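Local coordinates for protein L-lactate dehydrogenase (Trichomonas vaginalis, PDB 4UUL) that catalyses, in its natural form, the NAD-dependent interconversion of L-lactate and pyruvate, and is also assigned malate dehydrogenase activity, at residues 132-137 with 321-326; 277-280 with 284-287; 17-22 with 243-248. The protein carries 1 engineered substitution. One frame throughout, in Å; residues are numbered along the deposited sequence.

Contact 1: residues 132-137 with 321-326; sequences DNTNCE and FHEKEI
The hydroxyl of Thr134 meets the carboxylate of Glu323 where their side chains slant across each other between two helices. OG1 of Thr134 donates to OE1 of Glu323 over 2.7 Å, using the lone pair of OE1 that faces away from the other carboxylate oxygen. Glu323 suits this task because its chain is extended beyond CG (chi2 -165°), which brings OE1 to that hydroxyl; CB of Glu323 lies 3.3 Å from OG1 because the helices run close. A water links the backbone N of Thr134 (3.2 Å) to OE1 of Glu323 (2.8 Å); that N-H belongs to the first helical turn, where no earlier carbonyl of the helix serves it. The axes of 132-137 and 321-326 approach to 9.7 Å and cross at -54°, joining a helix of the Rossmann-type NAD-binding domain to the long C-terminal helix of the other domain. Asp132, at the start of the first helix, hydrogen-bonds His186, the predicted proton acceptor, and OE2 of Glu323 forms a salt bridge with Arg97. One turn along, Glu137 bends at chi2 while Lys324 stays fully extended, so that the two cross with OE2 of Glu137 3.6 Å from CE of Lys324. The salt bridge to NZ is long; the lysine's stronger partner is the carbonyl of Gly282, and CD of Lys324 passes 4.2 Å from CG of Glu137.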
# COMPACT_ATOMS: atom_id res chain seq x y z
N ASP B 132 -21.17 9.08 2.00
CA ASP B 132 -21.22 7.73 1.49
C ASP B 132 -22.58 7.04 1.68
O ASP B 132 -23.07 6.41 0.75
CB ASP B 132 -20.04 6.86 1.95
CG ASP B 132 -19.93 6.71 3.43
OD1 ASP B 132 -20.58 7.48 4.20
OD2 ASP B 132 -19.15 5.85 3.83
N ASN B 133 -23.22 7.12 2.86
CA ASN B 133 -24.48 6.43 3.00
C ASN B 133 -25.50 6.93 2.00
O ASN B 133 -26.25 6.14 1.41
CB ASN B 133 -25.10 6.65 4.40
CG ASN B 133 -24.23 6.19 5.55
OD1 ASN B 133 -23.09 6.66 5.73
ND2 ASN B 133 -24.80 5.34 6.41
N THR B 134 -25.58 8.24 1.84
CA THR B 134 -26.59 8.81 0.94
C THR B 134 -26.21 8.59 -0.53
O THR B 134 -27.09 8.21 -1.32
CB THR B 134 -26.85 10.25 1.23
OG1 THR B 134 -27.41 10.29 2.55
CG2 THR B 134 -27.80 10.90 0.23
N ASN B 135 -24.92 8.69 -0.87
CA ASN B 135 -24.50 8.34 -2.19
C ASN B 135 -24.86 6.90 -2.53
O ASN B 135 -25.28 6.61 -3.66
CB ASN B 135 -23.00 8.54 -2.33
CG ASN B 135 -22.58 10.01 -2.32
OD1 ASN B 135 -23.37 10.91 -2.60
ND2 ASN B 135 -21.28 10.24 -2.17
N CYS B 136 -24.67 6.00 -1.55
CA CYS B 136 -24.99 4.61 -1.74
C CYS B 136 -26.49 4.40 -2.02
O CYS B 136 -26.89 3.69 -2.93
CB CYS B 136 -24.56 3.81 -0.53
SG CYS B 136 -24.69 2.02 -0.69
N GLU B 137 -27.32 5.02 -1.18
CA GLU B 137 -28.77 4.95 -1.39
C GLU B 137 -29.15 5.42 -2.79
O GLU B 137 -29.98 4.81 -3.46
CB GLU B 137 -29.46 5.77 -0.32
CG GLU B 137 -30.98 5.81 -0.40
CD GLU B 137 -31.70 4.52 -0.18
OE1 GLU B 137 -31.20 3.66 0.57
OE2 GLU B 137 -32.86 4.40 -0.71
N PHE B 321 -32.77 9.87 6.71
CA PHE B 321 -33.96 10.07 5.90
C PHE B 321 -33.98 11.50 5.35
O PHE B 321 -34.42 11.76 4.23
CB PHE B 321 -35.25 9.71 6.68
CG PHE B 321 -35.53 8.24 6.64
CD1 PHE B 321 -36.18 7.66 5.55
CD2 PHE B 321 -35.06 7.41 7.64
CE1 PHE B 321 -36.40 6.30 5.45
CE2 PHE B 321 -35.22 6.03 7.55
CZ PHE B 321 -35.92 5.48 6.48
N HIS B 322 -33.55 12.45 6.16
CA HIS B 322 -33.45 13.84 5.71
C HIS B 322 -32.45 14.01 4.57
O HIS B 322 -32.74 14.70 3.59
CB HIS B 322 -33.11 14.72 6.89
CG HIS B 322 -33.11 16.15 6.53
ND1 HIS B 322 -34.19 16.77 5.95
CD2 HIS B 322 -32.14 17.09 6.62
CE1 HIS B 322 -33.89 18.02 5.69
NE2 HIS B 322 -32.66 18.25 6.11
N GLU B 323 -31.28 13.41 4.67
CA GLU B 323 -30.31 13.52 3.60
C GLU B 323 -30.87 12.95 2.29
O GLU B 323 -30.66 13.48 1.19
CB GLU B 323 -28.99 12.83 3.89
CG GLU B 323 -28.20 13.42 5.04
CD GLU B 323 -26.75 12.93 5.04
OE1 GLU B 323 -26.36 12.10 4.18
OE2 GLU B 323 -25.98 13.39 5.88
N LYS B 324 -31.56 11.82 2.41
CA LYS B 324 -32.19 11.19 1.27
C LYS B 324 -33.18 12.16 0.62
O LYS B 324 -33.22 12.28 -0.59
CB LYS B 324 -32.87 9.88 1.70
CG LYS B 324 -33.59 9.17 0.59
CD LYS B 324 -34.27 7.92 1.08
CE LYS B 324 -35.06 7.21 0.03
NZ LYS B 324 -35.84 6.06 0.58
N GLU B 325 -34.02 12.77 1.44
CA GLU B 325 -34.95 13.75 0.94
C GLU B 325 -34.26 14.90 0.19
O GLU B 325 -34.71 15.35 -0.86
CB GLU B 325 -35.77 14.30 2.11
CG GLU B 325 -36.84 15.34 1.73
CD GLU B 325 -37.50 15.87 3.02
OE1 GLU B 325 -37.85 15.04 3.90
OE2 GLU B 325 -37.59 17.09 3.18
N ILE B 326 -33.15 15.38 0.74
CA ILE B 326 -32.43 16.47 0.09
C ILE B 326 -31.95 16.03 -1.29
O ILE B 326 -32.08 16.74 -2.27
CB ILE B 326 -31.20 16.92 0.95
CG1 ILE B 326 -31.66 17.61 2.24
CG2 ILE B 326 -30.25 17.82 0.12
CD1 ILE B 326 -30.56 17.82 3.24
O HOH W 1 -24.46 10.08 4.19

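Contact 2: residues 277-280 with 284-287; sequences YGIK and VFSF
Ile279 meets two phenylalanine rings, with both methyls on Phe285 and the CG1 methylene against Phe287. CG2 sits over one face of the Phe285 ring, 3.8 Å from its centroid and only 19° off the normal, a CH-pi contact. CD1 reaches the far end of the same ring, 3.6 Å from CZ of Phe285, because chi2 of -55° folds the ethyl arm back toward it. CG1 meanwhile lies 3.8 Å from CE1 of Phe287, the two side chains sliding past each other in opposite directions. Phe285 and Phe287 touch as well, with CD1 of Phe285 above one face of the Phe287 ring near its rim. A branched aliphatic residue suits this place, since one side chain then serves both rings. The packing is looser at Tyr277: its CD2 comes to the edge of the Phe287 ring at 4.2 Å from CD1, and its hydroxyl is bonded instead to the carbonyl of Val300. Toward solvent the loop changes character, with exposed Gly278 taking a positive phi of 74° that a residue without a side chain adopts easily, and Lys280 extending outward. Thus the loop between strands 265-270 and 284-291 folds back over the second of them. Helix 307-337 covers one flank through Thr316 and Leu320 against Phe285 and through Arg310 and Glu317 against Ile279, while Val299 of strand 297-299 touches both Tyr277 and Phe287.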
# COMPACT_ATOMS: atom_id res chain seq x y z
N TYR B 277 -32.99 -3.84 15.50
CA TYR B 277 -32.59 -2.62 16.23
C TYR B 277 -33.52 -1.43 16.01
O TYR B 277 -33.21 -0.30 16.39
CB TYR B 277 -31.13 -2.29 15.92
CG TYR B 277 -30.23 -3.43 16.37
CD1 TYR B 277 -30.18 -3.83 17.71
CD2 TYR B 277 -29.45 -4.11 15.46
CE1 TYR B 277 -29.42 -4.92 18.11
CE2 TYR B 277 -28.64 -5.17 15.85
CZ TYR B 277 -28.62 -5.57 17.18
OH TYR B 277 -27.86 -6.64 17.62
N GLY B 278 -34.69 -1.69 15.42
CA GLY B 278 -35.70 -0.67 15.32
C GLY B 278 -35.41 0.41 14.29
O GLY B 278 -35.86 1.56 14.45
N ILE B 279 -34.69 0.05 13.23
CA ILE B 279 -34.38 1.02 12.19
C ILE B 279 -35.32 0.79 11.00
O ILE B 279 -35.55 -0.33 10.58
CB ILE B 279 -32.91 0.87 11.72
CG1 ILE B 279 -31.97 0.83 12.92
CG2 ILE B 279 -32.55 1.99 10.76
CD1 ILE B 279 -32.05 1.97 13.86
N LYS B 280 -35.86 1.87 10.50
CA LYS B 280 -36.80 1.82 9.39
C LYS B 280 -36.11 1.55 8.04
O LYS B 280 -35.08 2.16 7.75
CB LYS B 280 -37.51 3.15 9.31
CG LYS B 280 -38.65 3.16 8.33
CD LYS B 280 -39.29 4.52 8.17
CE LYS B 280 -40.54 4.45 7.32
NZ LYS B 280 -41.67 3.84 8.04
N VAL B 284 -29.45 3.69 3.87
CA VAL B 284 -28.25 2.88 4.06
C VAL B 284 -27.70 3.30 5.42
O VAL B 284 -27.46 4.49 5.66
CB VAL B 284 -27.27 3.09 2.91
CG1 VAL B 284 -25.90 2.44 3.21
CG2 VAL B 284 -27.86 2.60 1.62
N PHE B 285 -27.51 2.33 6.32
CA PHE B 285 -27.30 2.60 7.74
C PHE B 285 -26.19 1.66 8.22
O PHE B 285 -26.21 0.47 7.89
CB PHE B 285 -28.63 2.29 8.43
CG PHE B 285 -28.75 2.73 9.88
CD1 PHE B 285 -28.20 1.98 10.93
CD2 PHE B 285 -29.47 3.87 10.20
CE1 PHE B 285 -28.34 2.39 12.23
CE2 PHE B 285 -29.61 4.26 11.51
CZ PHE B 285 -29.06 3.55 12.53
N SER B 286 -25.20 2.19 8.96
CA SER B 286 -24.16 1.33 9.47
C SER B 286 -24.66 0.50 10.64
O SER B 286 -25.26 1.02 11.60
CB SER B 286 -22.94 2.16 9.89
OG SER B 286 -21.90 1.29 10.29
N PHE B 287 -24.49 -0.81 10.51
CA PHE B 287 -24.87 -1.80 11.53
C PHE B 287 -23.65 -2.65 11.89
O PHE B 287 -22.73 -2.79 11.07
CB PHE B 287 -25.88 -2.80 10.97
CG PHE B 287 -27.31 -2.28 10.82
CD1 PHE B 287 -28.18 -2.29 11.87
CD2 PHE B 287 -27.76 -1.81 9.61
CE1 PHE B 287 -29.48 -1.86 11.75
CE2 PHE B 287 -29.09 -1.39 9.46
CZ PHE B 287 -29.94 -1.45 10.52

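Contact 3: residues 17-22 with 243-248; sequences GYILSH and SPTKAA
Thr245 presses its methyl group against the backbone of Leu20, on the helix that follows the glycine-rich nucleotide-binding loop of a Rossmann fold. That helix, 15-25, carries the end of the Gly11 to Gly17 run predicted to bind NAD(+), and helix 242-257 of the other domain packs beside it. CB of Thr245 is directed toward the other helix, and there the side chain divides. One branch, OG1, turns back to the carbonyl of Ala241 one turn earlier in its own helix, so the hydroxyl is satisfied locally and brings no unmet polar group to the interface. The other, CG2, stands anti to the backbone N (OG1 taking chi1 of -64°) and is the atom that does the touching: it lies 3.7 Å from CA of Leu20 and 3.9 Å from each of CB and CD1 of Leu20, and it meets another methyl, CG2 of beta-branched Ile19, at 3.9 Å. Such a short side chain allows the CA atoms of Leu20 and Thr245 to come within 5.8 Å. Tyr18 of the same helix reaches the second subunit: its hydroxyl bonds Glu55 of its own chain and N of Ala242 of the second subunit, whose Arg236 makes a cation-pi contact with the ring. Within segment 17-22 the ring of His22 is held by ND1, which donates in the ring plane to the carbonyl O of Tyr18 over 2.9 Å at 167°.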
# COMPACT_ATOMS: atom_id res chain seq x y z
N GLY B 17 -6.73 5.69 -4.82
CA GLY B 17 -6.66 4.80 -5.95
C GLY B 17 -5.29 4.21 -6.19
O GLY B 17 -5.13 3.04 -6.58
N TYR B 18 -4.30 5.06 -6.00
CA TYR B 18 -2.90 4.68 -6.19
C TYR B 18 -2.58 3.49 -5.26
O TYR B 18 -1.98 2.47 -5.68
CB TYR B 18 -2.02 5.86 -5.86
CG TYR B 18 -0.53 5.66 -6.03
CD1 TYR B 18 0.06 5.60 -7.28
CD2 TYR B 18 0.29 5.62 -4.95
CE1 TYR B 18 1.44 5.46 -7.44
CE2 TYR B 18 1.64 5.51 -5.09
CZ TYR B 18 2.21 5.43 -6.33
OH TYR B 18 3.56 5.37 -6.40
N ILE B 19 -2.88 3.64 -3.98
CA ILE B 19 -2.53 2.62 -3.01
C ILE B 19 -3.43 1.37 -3.20
O ILE B 19 -2.97 0.23 -3.10
CB ILE B 19 -2.58 3.15 -1.54
CG1 ILE B 19 -1.64 4.34 -1.37
CG2 ILE B 19 -2.28 2.05 -0.56
CD1 ILE B 19 -1.79 5.08 -0.09
N LEU B 20 -4.73 1.62 -3.31
CA LEU B 20 -5.67 0.53 -3.46
C LEU B 20 -5.37 -0.37 -4.64
O LEU B 20 -5.45 -1.60 -4.54
CB LEU B 20 -7.06 1.15 -3.56
CG LEU B 20 -8.27 0.30 -3.61
CD1 LEU B 20 -8.39 -0.60 -2.36
CD2 LEU B 20 -9.53 1.21 -3.77
N SER B 21 -5.09 0.23 -5.77
CA SER B 21 -4.78 -0.56 -6.95
C SER B 21 -3.57 -1.45 -6.73
O SER B 21 -3.62 -2.62 -7.07
CB SER B 21 -4.58 0.32 -8.18
OG SER B 21 -3.50 1.23 -8.01
N HIS B 22 -2.51 -0.91 -6.15
CA HIS B 22 -1.34 -1.74 -5.91
C HIS B 22 -1.61 -2.85 -4.88
O HIS B 22 -1.17 -3.98 -5.03
CB HIS B 22 -0.16 -0.88 -5.46
CG HIS B 22 0.55 -0.16 -6.57
ND1 HIS B 22 0.14 1.06 -7.06
CD2 HIS B 22 1.65 -0.49 -7.29
CE1 HIS B 22 0.95 1.42 -8.05
NE2 HIS B 22 1.86 0.49 -8.20
N SER B 243 -5.12 4.82 5.40
CA SER B 243 -6.07 4.28 6.36
C SER B 243 -7.46 3.99 5.77
O SER B 243 -8.00 2.92 6.05
CB SER B 243 -6.10 5.07 7.68
OG SER B 243 -6.45 6.40 7.44
N PRO B 244 -8.04 4.89 4.95
CA PRO B 244 -9.31 4.47 4.30
C PRO B 244 -9.09 3.32 3.34
O PRO B 244 -9.98 2.49 3.19
CB PRO B 244 -9.80 5.74 3.60
CG PRO B 244 -8.62 6.65 3.52
CD PRO B 244 -7.77 6.32 4.72
N THR B 245 -7.92 3.24 2.70
CA THR B 245 -7.67 2.14 1.79
C THR B 245 -7.65 0.82 2.55
O THR B 245 -8.23 -0.18 2.12
CB THR B 245 -6.34 2.34 1.04
OG1 THR B 245 -6.41 3.50 0.20
CG2 THR B 245 -6.04 1.16 0.16
N LYS B 246 -6.97 0.80 3.70
CA LYS B 246 -6.88 -0.38 4.55
C LYS B 246 -8.30 -0.83 4.92
O LYS B 246 -8.65 -2.00 4.84
CB LYS B 246 -6.01 -0.09 5.76
CG LYS B 246 -5.75 -1.29 6.68
CD LYS B 246 -6.81 -1.57 7.71
CE LYS B 246 -6.43 -2.81 8.52
NZ LYS B 246 -7.39 -3.06 9.62
N ALA B 247 -9.13 0.10 5.38
CA ALA B 247 -10.50 -0.21 5.76
C ALA B 247 -11.33 -0.70 4.56
O ALA B 247 -12.14 -1.60 4.71
CB ALA B 247 -11.16 1.04 6.35
N ALA B 248 -11.13 -0.09 3.39
CA ALA B 248 -11.86 -0.48 2.20
C ALA B 248 -11.58 -1.92 1.78
O ALA B 248 -12.50 -2.69 1.47
CB ALA B 248 -11.61 0.47 1.06

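All three contacts are buried, but their chemistry differs. Contact 1 is polar and contact 3 purely apolar, although both join the NAD-binding domain to the C-terminal domain by helix against helix; they lie on opposite sides of the chain's centre, about 24 Å apart between centres. Contact 2 belongs to the C-terminal domain alone, is rich in aromatic rings, and has exposed residues along its loop. It adjoins contact 1: ND2 of Asn133 probably hydrogen-bonds O of Val284 at 2.9 Å, and CZ of Phe321 packs against the backbone O of Lys280. Contact 3 touches neither of the others, and of the three it alone borders the second subunit.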